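Local atomic coordinates of TatD-related deoxyribonuclease (Thermotoga maritima, PDB entry 1J6O), a protein that probably acts as a metal-dependent deoxyribonuclease of the TatD family, hydrolysing ester bonds in DNA. Residues H74-K79 with R110-A115; G105-R110 with H139-Y144; E124-A129 with E149-E154. All coordinates share one frame; numbering follows the deposited sequence.

Interaction 1: H74-K79 with R110-A115; sequences HPHDAK and RNISPA
Ser113 reaches into the turn formed by 74-79 and is held there by two hydrogen bonds. Its OG donates to His76 O at 2.7 Å, coming from above the carbonyl plane, and accepts the backbone N-H of Lys79 at 3.1 Å with an N-H...O angle of 154°. The hydroxyl is thus donor and acceptor at once. With an alanine in place of Ser113 the hydroxyl is gone, and the His76 carbonyl and Lys79 N-H would probably lose their link to the 110-115 loop.

Beside this polar link, Ile112 lays CG1 over one face of the His76 imidazole, a CH-pi contact 4.1 Å from the ring centroid. With His76 CG anti to the carbonyl carbon (chi1 -69°), the ring turns that face to Ile112 and reaches on to Arg110, whose CB lies 3.6 Å from His76 CE1. Lys79 CE lies 3.1 Å from Ile112 O.

Further out, one water joins His76 ND1 to the backbone N of Ile112, which donates to it at 2.8 Å. The other face of the His76 ring rests on His74 CE1, and His74 ND1 takes the His76 N-H at 2.9 Å in the plane of its own ring. Pro75 packs near His139, a predicted metal ligand, while Ser113 O accepts from Gln118 of helix 115-132. The contact pairs two neighbouring beta-alpha loops, those after strands 67-71 and 98-107, at the C-terminal end of a TIM-type barrel, where this fold carries its active site.

Interaction 2: G105-R110 with H139-Y144; sequences GLDFFR and HIRDAY
Gly105, Leu106 and Asp107 run parallel to His139, Ile140 and Arg141 as neighbouring barrel strands, their axes 4.7 Å apart and inclined by 25°. Strand 98-107, helix 115-132 and strand 136-141 form one beta-alpha-beta unit of the TIM-type barrel. The backbone ladder zigzags: Leu106 N donates to His139 O, Arg141 N to Leu106 O, and Phe108 N to Arg141 O, each at 3.0 Å. Phe108 therefore prolongs the pairing past the end of its strand. Gly105 CA adds a CA-H...O contact to His139 O; a CB there would clash with that same oxygen.

Leu106 and Ile140 share one face of the sheet, where Leu106 CB packs against Ala143 CB at 3.7 Å. The same methyl sits over a face of the Phe108 ring, offset toward its rim, in a CH-pi contact. Helices 115-132 and 144-153 close over this apolar side, through Phe122 and Ala147 among others.

Asp107 and Arg141 occupy the other face with His139, a predicted metal ligand; its ring also meets those of His74 and His164. Asp107 OD2 lies at the edge of the His139 ring, 3.9 Å from NE2. Arg141 approaches Asp107 with its aliphatic part, CB lying 3.6 Å from Asp107 OD1, before its chain bends at chi2 and chi3 and carries the guanidinium away to where Arg141 NH2 makes a weak hydrogen bond to Ala165 O. Asp107 CG stands opposite its own backbone N (chi1 178°), which carries the carboxylate to where OD1 meets the following loop: this oxygen takes the Phe109 N-H at 2.7 Å in an Asx turn and the Arg110 N-H at 2.9 Å.

Interaction 3: E124-A129 with E149-E154; sequences EQIELA and EILRTE
Ile126 carries the tight part of this contact, through its CD1. That methyl meets Ile150 CG2 and Leu151 CD2, each at 3.6 Å, so the end of one isoleucine lies against two consecutive residues of helix 144-153. Ile126 and Leu151 cross at about a right angle, whereas Ile150 comes in obliquely. The extended Ile126 chain (chi2 172°) carries CD1 across to them. Its other branch, CG2, is more loosely engaged, 4.0 Å from the CG methylene of Glu154.

Toward solvent the chemistry changes. Glu127 and Glu154 cross nearly perpendicularly, their carboxylate planes 84° apart, and Glu127 OE2 lies 2.9 Å from Glu154 OE1. These are two acceptors of like charge; such closeness would probably be costly if both groups were ionised, and may mean that one carries a proton. The fine placement of these two side-chain ends is doubtful, however, since Glu154 OE1 also comes implausibly close to Glu127 CG.

The contact joins helices 115-132 and 144-153, consecutive outer helices of the barrel, with strand 136-141 between them in the chain. Leu156, in the loop after helix 144-153, touches both Ile126 and Leu151. On helix 115-132, Leu128 and Ala129 turn instead to Ile101 of strand 98-107, while Glu124 packs on Phe85 and Ile86 of helix 85-92.

How the interactions relate
The three contacts sample different layers of one barrel wall. Interaction 2 lies within the sheet and combines backbone pairing, apolar packing on its helix side and polar residues beside the predicted metal site. Interaction 1 joins loops at the strand ends, through a serine hydroxyl, a water and a histidine ring; it shares Arg110 with interaction 2 and touches it where Pro75 CB meets Gly105 O. Interaction 3 belongs to the outer helical layer, with a small, largely buried apolar patch and an acidic margin, its centre about 17 Å from that of interaction 1. Leu106 and Ile150 touch, linking interactions 2 and 3 through the sheet-helix interface.

Interaction 1: H74-K79 with R110-A115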
loop_
_atom_site.group_PDB
_atom_site.type_symbol
_atom_site.label_atom_id
_atom_site.label_comp_id
_atom_site.label_asym_id
_atom_site.label_seq_id
_atom_site.Cartn_x
_atom_site.Cartn_y
_atom_site.Cartn_z
ATOM N N HIS A 74 10.168 6.794 -2.057
ATOM C CA HIS A 74 9.035 7.389 -2.767
ATOM C C HIS A 74 9.548 8.209 -3.961
ATOM O O HIS A 74 10.641 8.752 -3.926
ATOM C CB HIS A 74 8.290 8.265 -1.738
ATOM C CG HIS A 74 6.984 8.842 -2.206
ATOM N ND1 HIS A 74 6.902 9.868 -3.127
ATOM C CD2 HIS A 74 5.708 8.587 -1.814
ATOM C CE1 HIS A 74 5.635 10.218 -3.283
ATOM N NE2 HIS A 74 4.890 9.458 -2.495
ATOM N N PRO A 75 8.754 8.309 -5.032
ATOM C CA PRO A 75 9.266 9.093 -6.166
ATOM C C PRO A 75 9.620 10.547 -5.820
ATOM O O PRO A 75 10.535 11.127 -6.419
ATOM C CB PRO A 75 8.149 8.965 -7.227
ATOM C CG PRO A 75 6.916 8.600 -6.437
ATOM C CD PRO A 75 7.465 7.669 -5.351
ATOM N N HIS A 76 8.924 11.139 -4.849
ATOM C CA HIS A 76 9.237 12.516 -4.499
ATOM C C HIS A 76 10.683 12.600 -4.031
ATOM O O HIS A 76 11.384 13.560 -4.336
ATOM C CB HIS A 76 8.304 13.044 -3.390
ATOM C CG HIS A 76 6.882 13.238 -3.822
ATOM N ND1 HIS A 76 6.296 13.133 -5.039
ATOM C CD2 HIS A 76 5.875 13.584 -2.941
ATOM C CE1 HIS A 76 4.961 13.409 -4.872
ATOM N NE2 HIS A 76 4.733 13.676 -3.596
ATOM N N ASP A 77 11.135 11.569 -3.327
ATOM C CA ASP A 77 12.488 11.528 -2.810
ATOM C C ASP A 77 13.522 10.931 -3.781
ATOM O O ASP A 77 14.669 10.716 -3.388
ATOM C CB ASP A 77 12.517 10.698 -1.493
ATOM C CG ASP A 77 11.398 11.078 -0.461
ATOM O OD1 ASP A 77 10.178 10.874 -0.725
ATOM O OD2 ASP A 77 11.740 11.540 0.655
ATOM N N ALA A 78 13.151 10.679 -5.038
ATOM C CA ALA A 78 14.091 10.083 -6.006
ATOM C C ALA A 78 15.399 10.824 -6.310
ATOM O O ALA A 78 16.435 10.195 -6.529
ATOM C CB ALA A 78 13.355 9.768 -7.341
ATOM N N LYS A 79 15.347 12.148 -6.353
ATOM C CA LYS A 79 16.536 12.937 -6.639
ATOM C C LYS A 79 17.464 12.981 -5.443
ATOM O O LYS A 79 18.580 13.461 -5.568
ATOM C CB LYS A 79 16.162 14.374 -7.050
ATOM C CG LYS A 79 15.512 15.211 -5.947
ATOM C CD LYS A 79 15.046 16.565 -6.515
ATOM C CE LYS A 79 14.046 17.265 -5.597
ATOM N NZ LYS A 79 14.589 17.501 -4.230
ATOM N N ARG A 110 2.835 15.865 -8.952
ATOM C CA ARG A 110 3.635 16.804 -8.144
ATOM C C ARG A 110 5.005 17.085 -8.744
ATOM O O ARG A 110 5.526 18.210 -8.646
ATOM C CB ARG A 110 3.858 16.281 -6.711
ATOM C CG ARG A 110 2.685 16.393 -5.731
ATOM C CD ARG A 110 2.226 17.834 -5.420
ATOM N NE ARG A 110 3.179 18.675 -4.689
ATOM C CZ ARG A 110 3.689 18.395 -3.496
ATOM N NH1 ARG A 110 3.360 17.281 -2.863
ATOM N NH2 ARG A 110 4.517 19.247 -2.920
ATOM N N ASN A 111 5.604 16.065 -9.342
ATOM C CA ASN A 111 6.920 16.195 -9.961
ATOM C C ASN A 111 7.984 16.905 -9.121
ATOM O O ASN A 111 8.667 17.836 -9.577
ATOM C CB ASN A 111 6.789 16.873 -11.317
ATOM C CG ASN A 111 6.341 15.909 -12.401
ATOM O OD1 ASN A 111 5.119 16.088 -12.875
ATOM N ND2 ASN A 111 7.083 15.009 -12.797
ATOM N N ILE A 112 8.122 16.456 -7.885
ATOM C CA ILE A 112 9.091 17.014 -6.965
ATOM C C ILE A 112 10.453 16.564 -7.499
ATOM O O ILE A 112 11.455 17.248 -7.338
ATOM C CB ILE A 112 8.872 16.456 -5.543
ATOM C CG1 ILE A 112 7.525 16.938 -4.993
ATOM C CG2 ILE A 112 10.011 16.850 -4.655
ATOM C CD1 ILE A 112 7.391 18.450 -4.927
ATOM N N SER A 113 10.487 15.373 -8.100
ATOM C CA SER A 113 11.713 14.833 -8.671
ATOM C C SER A 113 11.423 14.737 -10.164
ATOM O O SER A 113 10.271 14.483 -10.564
ATOM C CB SER A 113 12.046 13.436 -8.110
ATOM O OG SER A 113 12.584 13.522 -6.798
ATOM N N PRO A 114 12.441 14.964 -11.006
ATOM C CA PRO A 114 12.327 14.903 -12.471
ATOM C C PRO A 114 11.886 13.493 -12.878
ATOM O O PRO A 114 12.249 12.505 -12.229
ATOM C CB PRO A 114 13.751 15.215 -12.947
ATOM C CG PRO A 114 14.271 16.117 -11.832
ATOM C CD PRO A 114 13.792 15.383 -10.608
ATOM N N ALA A 115 11.101 13.413 -13.948
ATOM C CA ALA A 115 10.603 12.133 -14.441
ATOM C C ALA A 115 11.645 11.060 -14.692
ATOM O O ALA A 115 11.472 9.930 -14.235
ATOM C CB ALA A 115 9.784 12.336 -15.715
HETATM O O HOH W 1 7.539 13.699 -7.684
#

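Interaction 2: G105-R110 with H139-Y144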
loop_
_atom_site.group_PDB
_atom_site.type_symbol
_atom_site.label_atom_id
_atom_site.label_comp_id
_atom_site.label_asym_id
_atom_site.label_seq_id
_atom_site.Cartn_x
_atom_site.Cartn_y
_atom_site.Cartn_z
ATOM N N GLY A 105 7.539 4.175 -7.093
ATOM C CA GLY A 105 6.655 4.365 -8.224
ATOM C C GLY A 105 6.937 5.662 -8.938
ATOM O O GLY A 105 8.086 6.119 -8.971
ATOM N N LEU A 106 5.880 6.258 -9.482
ATOM C CA LEU A 106 5.975 7.510 -10.219
ATOM C C LEU A 106 4.854 8.462 -9.849
ATOM O O LEU A 106 3.702 8.045 -9.672
ATOM C CB LEU A 106 5.829 7.236 -11.725
ATOM C CG LEU A 106 6.725 6.219 -12.405
ATOM C CD1 LEU A 106 6.296 6.067 -13.876
ATOM C CD2 LEU A 106 8.176 6.695 -12.288
ATOM N N ASP A 107 5.190 9.741 -9.735
ATOM C CA ASP A 107 4.201 10.765 -9.413
ATOM C C ASP A 107 4.483 11.909 -10.394
ATOM O O ASP A 107 5.404 12.699 -10.187
ATOM C CB ASP A 107 4.315 11.278 -7.973
ATOM C CG ASP A 107 3.295 12.384 -7.677
ATOM O OD1 ASP A 107 2.800 13.011 -8.631
ATOM O OD2 ASP A 107 2.970 12.638 -6.501
ATOM N N PHE A 108 3.720 11.960 -11.481
ATOM C CA PHE A 108 3.907 13.014 -12.480
ATOM C C PHE A 108 2.926 14.152 -12.246
ATOM O O PHE A 108 2.725 15.022 -13.106
ATOM C CB PHE A 108 3.759 12.449 -13.896
ATOM C CG PHE A 108 4.868 11.515 -14.287
ATOM C CD1 PHE A 108 5.975 11.351 -13.460
ATOM C CD2 PHE A 108 4.820 10.812 -15.482
ATOM C CE1 PHE A 108 7.011 10.501 -13.815
ATOM C CE2 PHE A 108 5.869 9.950 -15.853
ATOM C CZ PHE A 108 6.955 9.794 -15.022
ATOM N N PHE A 109 2.286 14.129 -11.084
ATOM C CA PHE A 109 1.343 15.177 -10.765
ATOM C C PHE A 109 2.127 16.250 -10.021
ATOM O O PHE A 109 2.097 17.405 -10.427
ATOM C CB PHE A 109 0.192 14.670 -9.885
ATOM C CG PHE A 109 -0.732 15.761 -9.429
ATOM C CD1 PHE A 109 -1.596 16.384 -10.329
ATOM C CD2 PHE A 109 -0.698 16.210 -8.115
ATOM C CE1 PHE A 109 -2.412 17.448 -9.922
ATOM C CE2 PHE A 109 -1.502 17.268 -7.699
ATOM C CZ PHE A 109 -2.360 17.889 -8.600
ATOM N N ARG A 110 2.835 15.865 -8.952
ATOM C CA ARG A 110 3.635 16.804 -8.144
ATOM C C ARG A 110 5.005 17.085 -8.744
ATOM O O ARG A 110 5.526 18.210 -8.646
ATOM C CB ARG A 110 3.858 16.281 -6.711
ATOM C CG ARG A 110 2.685 16.393 -5.731
ATOM C CD ARG A 110 2.226 17.834 -5.420
ATOM N NE ARG A 110 3.179 18.675 -4.689
ATOM C CZ ARG A 110 3.689 18.395 -3.496
ATOM N NH1 ARG A 110 3.360 17.281 -2.863
ATOM N NH2 ARG A 110 4.517 19.247 -2.920
ATOM N N HIS A 139 3.235 3.144 -5.901
ATOM C CA HIS A 139 2.541 4.423 -5.844
ATOM C C HIS A 139 2.517 4.969 -7.263
ATOM O O HIS A 139 3.567 5.099 -7.879
ATOM C CB HIS A 139 3.340 5.372 -4.941
ATOM C CG HIS A 139 2.853 6.790 -4.960
ATOM N ND1 HIS A 139 1.938 7.274 -4.053
ATOM C CD2 HIS A 139 3.173 7.833 -5.761
ATOM C CE1 HIS A 139 1.718 8.557 -4.286
ATOM N NE2 HIS A 139 2.456 8.921 -5.321
ATOM N N ILE A 140 1.335 5.286 -7.785
ATOM C CA ILE A 140 1.250 5.832 -9.151
ATOM C C ILE A 140 0.275 7.007 -9.149
ATOM O O ILE A 140 -0.881 6.860 -8.730
ATOM C CB ILE A 140 0.702 4.811 -10.184
ATOM C CG1 ILE A 140 1.588 3.565 -10.259
ATOM C CG2 ILE A 140 0.603 5.503 -11.564
ATOM C CD1 ILE A 140 1.039 2.453 -11.168
ATOM N N ARG A 141 0.739 8.177 -9.585
ATOM C CA ARG A 141 -0.115 9.373 -9.634
ATOM C C ARG A 141 0.057 9.943 -11.057
ATOM O O ARG A 141 1.154 10.334 -11.437
ATOM C CB ARG A 141 0.329 10.395 -8.580
ATOM C CG ARG A 141 -0.635 11.581 -8.331
ATOM C CD ARG A 141 -2.021 11.120 -7.844
ATOM N NE ARG A 141 -1.967 9.815 -7.170
ATOM C CZ ARG A 141 -3.025 9.140 -6.708
ATOM N NH1 ARG A 141 -4.262 9.632 -6.828
ATOM N NH2 ARG A 141 -2.845 7.948 -6.132
ATOM N N ASP A 142 -1.024 9.945 -11.838
ATOM C CA ASP A 142 -0.993 10.453 -13.217
ATOM C C ASP A 142 0.187 9.914 -14.040
ATOM O O ASP A 142 0.823 10.645 -14.812
ATOM C CB ASP A 142 -0.965 11.985 -13.213
ATOM C CG ASP A 142 -2.240 12.595 -12.630
ATOM O OD1 ASP A 142 -3.268 11.892 -12.601
ATOM O OD2 ASP A 142 -2.226 13.775 -12.217
ATOM N N ALA A 143 0.476 8.631 -13.883
ATOM C CA ALA A 143 1.578 8.007 -14.610
ATOM C C ALA A 143 1.292 6.530 -14.829
ATOM O O ALA A 143 2.218 5.726 -14.901
ATOM C CB ALA A 143 2.884 8.159 -13.814
ATOM N N TYR A 144 0.017 6.161 -14.935
ATOM C CA TYR A 144 -0.318 4.760 -15.141
ATOM C C TYR A 144 0.295 4.154 -16.390
ATOM O O TYR A 144 0.850 3.070 -16.337
ATOM C CB TYR A 144 -1.842 4.577 -15.108
ATOM C CG TYR A 144 -2.359 4.662 -13.689
ATOM C CD1 TYR A 144 -2.353 3.537 -12.861
ATOM C CD2 TYR A 144 -2.758 5.883 -13.140
ATOM C CE1 TYR A 144 -2.726 3.623 -11.509
ATOM C CE2 TYR A 144 -3.133 5.986 -11.774
ATOM C CZ TYR A 144 -3.106 4.845 -10.971
ATOM O OH TYR A 144 -3.392 4.928 -9.624
#

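Interaction 3: E124-A129 with E149-E154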
loop_
_atom_site.group_PDB
_atom_site.type_symbol
_atom_site.label_atom_id
_atom_site.label_comp_id
_atom_site.label_asym_id
_atom_site.label_seq_id
_atom_site.Cartn_x
_atom_site.Cartn_y
_atom_site.Cartn_z
ATOM N N GLU A 124 15.109 0.563 -10.278
ATOM C CA GLU A 124 16.040 -0.081 -9.386
ATOM C C GLU A 124 15.377 -0.800 -8.212
ATOM O O GLU A 124 15.880 -1.831 -7.759
ATOM C CB GLU A 124 17.075 0.938 -8.910
ATOM C CG GLU A 124 17.742 1.632 -10.106
ATOM C CD GLU A 124 18.998 2.417 -9.774
ATOM O OE1 GLU A 124 18.973 3.193 -8.806
ATOM O OE2 GLU A 124 20.013 2.274 -10.508
ATOM N N GLN A 125 14.244 -0.292 -7.742
ATOM C CA GLN A 125 13.559 -0.940 -6.621
ATOM C C GLN A 125 12.777 -2.166 -7.118
ATOM O O GLN A 125 12.648 -3.184 -6.402
ATOM C CB GLN A 125 12.659 0.057 -5.919
ATOM C CG GLN A 125 13.492 1.034 -5.096
ATOM C CD GLN A 125 12.655 2.077 -4.400
ATOM O OE1 GLN A 125 12.113 1.830 -3.318
ATOM N NE2 GLN A 125 12.536 3.240 -5.013
ATOM N N ILE A 126 12.248 -2.067 -8.338
ATOM C CA ILE A 126 11.517 -3.181 -8.916
ATOM C C ILE A 126 12.556 -4.301 -9.043
ATOM O O ILE A 126 12.274 -5.469 -8.737
ATOM C CB ILE A 126 11.001 -2.815 -10.326
ATOM C CG1 ILE A 126 9.840 -1.836 -10.202
ATOM C CG2 ILE A 126 10.627 -4.075 -11.098
ATOM C CD1 ILE A 126 9.410 -1.269 -11.565
ATOM N N GLU A 127 13.764 -3.961 -9.511
ATOM C CA GLU A 127 14.812 -4.981 -9.660
ATOM C C GLU A 127 15.194 -5.592 -8.319
ATOM O O GLU A 127 15.453 -6.812 -8.226
ATOM C CB GLU A 127 16.046 -4.402 -10.368
ATOM C CG GLU A 127 15.670 -3.954 -11.757
ATOM C CD GLU A 127 16.828 -3.393 -12.573
ATOM O OE1 GLU A 127 17.581 -2.535 -12.066
ATOM O OE2 GLU A 127 16.942 -3.789 -13.737
ATOM N N LEU A 128 15.230 -4.771 -7.271
ATOM C CA LEU A 128 15.573 -5.307 -5.964
ATOM C C LEU A 128 14.468 -6.263 -5.478
ATOM O O LEU A 128 14.750 -7.329 -4.922
ATOM C CB LEU A 128 15.744 -4.183 -4.942
ATOM C CG LEU A 128 15.956 -4.662 -3.505
ATOM C CD1 LEU A 128 17.271 -5.429 -3.366
ATOM C CD2 LEU A 128 15.960 -3.468 -2.581
ATOM N N ALA A 129 13.210 -5.877 -5.671
ATOM C CA ALA A 129 12.100 -6.733 -5.241
ATOM C C ALA A 129 12.167 -8.089 -5.979
ATOM O O ALA A 129 11.898 -9.154 -5.391
ATOM C CB ALA A 129 10.765 -6.035 -5.506
ATOM N N GLU A 149 4.281 0.425 -18.563
ATOM C CA GLU A 149 5.375 0.104 -19.478
ATOM C C GLU A 149 6.603 -0.403 -18.713
ATOM O O GLU A 149 7.218 -1.402 -19.086
ATOM C CB GLU A 149 5.771 1.345 -20.286
ATOM C CG GLU A 149 4.918 1.629 -21.513
ATOM C CD GLU A 149 5.119 0.599 -22.622
ATOM O OE1 GLU A 149 6.281 0.197 -22.860
ATOM O OE2 GLU A 149 4.116 0.209 -23.260
ATOM N N ILE A 150 6.962 0.291 -17.638
ATOM C CA ILE A 150 8.118 -0.106 -16.847
ATOM C C ILE A 150 7.946 -1.469 -16.177
ATOM O O ILE A 150 8.808 -2.332 -16.265
ATOM C CB ILE A 150 8.405 0.947 -15.764
ATOM C CG1 ILE A 150 8.894 2.238 -16.434
ATOM C CG2 ILE A 150 9.441 0.429 -14.781
ATOM C CD1 ILE A 150 9.160 3.388 -15.444
ATOM N N LEU A 151 6.821 -1.662 -15.509
ATOM C CA LEU A 151 6.575 -2.937 -14.830
ATOM C C LEU A 151 6.548 -4.140 -15.774
ATOM O O LEU A 151 7.184 -5.163 -15.514
ATOM C CB LEU A 151 5.265 -2.840 -14.043
ATOM C CG LEU A 151 5.385 -1.918 -12.819
ATOM C CD1 LEU A 151 4.036 -1.411 -12.349
ATOM C CD2 LEU A 151 6.104 -2.676 -11.723
ATOM N N ARG A 152 5.837 -4.010 -16.888
ATOM C CA ARG A 152 5.760 -5.115 -17.830
ATOM C C ARG A 152 7.103 -5.372 -18.497
ATOM O O ARG A 152 7.337 -6.447 -19.041
ATOM C CB ARG A 152 4.677 -4.848 -18.886
ATOM C CG ARG A 152 4.981 -3.746 -19.893
ATOM C CD ARG A 152 4.005 -3.825 -21.079
ATOM N NE ARG A 152 4.368 -2.977 -22.221
ATOM C CZ ARG A 152 5.609 -2.834 -22.691
ATOM N NH1 ARG A 152 6.627 -3.473 -22.117
ATOM N NH2 ARG A 152 5.834 -2.065 -23.754
ATOM N N THR A 153 7.995 -4.391 -18.437
ATOM C CA THR A 153 9.312 -4.531 -19.042
ATOM C C THR A 153 10.225 -5.525 -18.325
ATOM O O THR A 153 11.005 -6.223 -18.975
ATOM C CB THR A 153 10.045 -3.166 -19.142
ATOM O OG1 THR A 153 9.377 -2.333 -20.101
ATOM C CG2 THR A 153 11.504 -3.367 -19.568
ATOM N N GLU A 154 10.164 -5.615 -17.001
ATOM C CA GLU A 154 11.057 -6.576 -16.400
ATOM C C GLU A 154 10.553 -7.748 -15.586
ATOM O O GLU A 154 9.362 -8.044 -15.541
ATOM C CB GLU A 154 12.188 -5.875 -15.652
ATOM C CG GLU A 154 11.871 -4.649 -14.843
ATOM C CD GLU A 154 13.163 -3.895 -14.569
ATOM O OE1 GLU A 154 14.167 -4.568 -14.254
ATOM O OE2 GLU A 154 13.186 -2.653 -14.675
#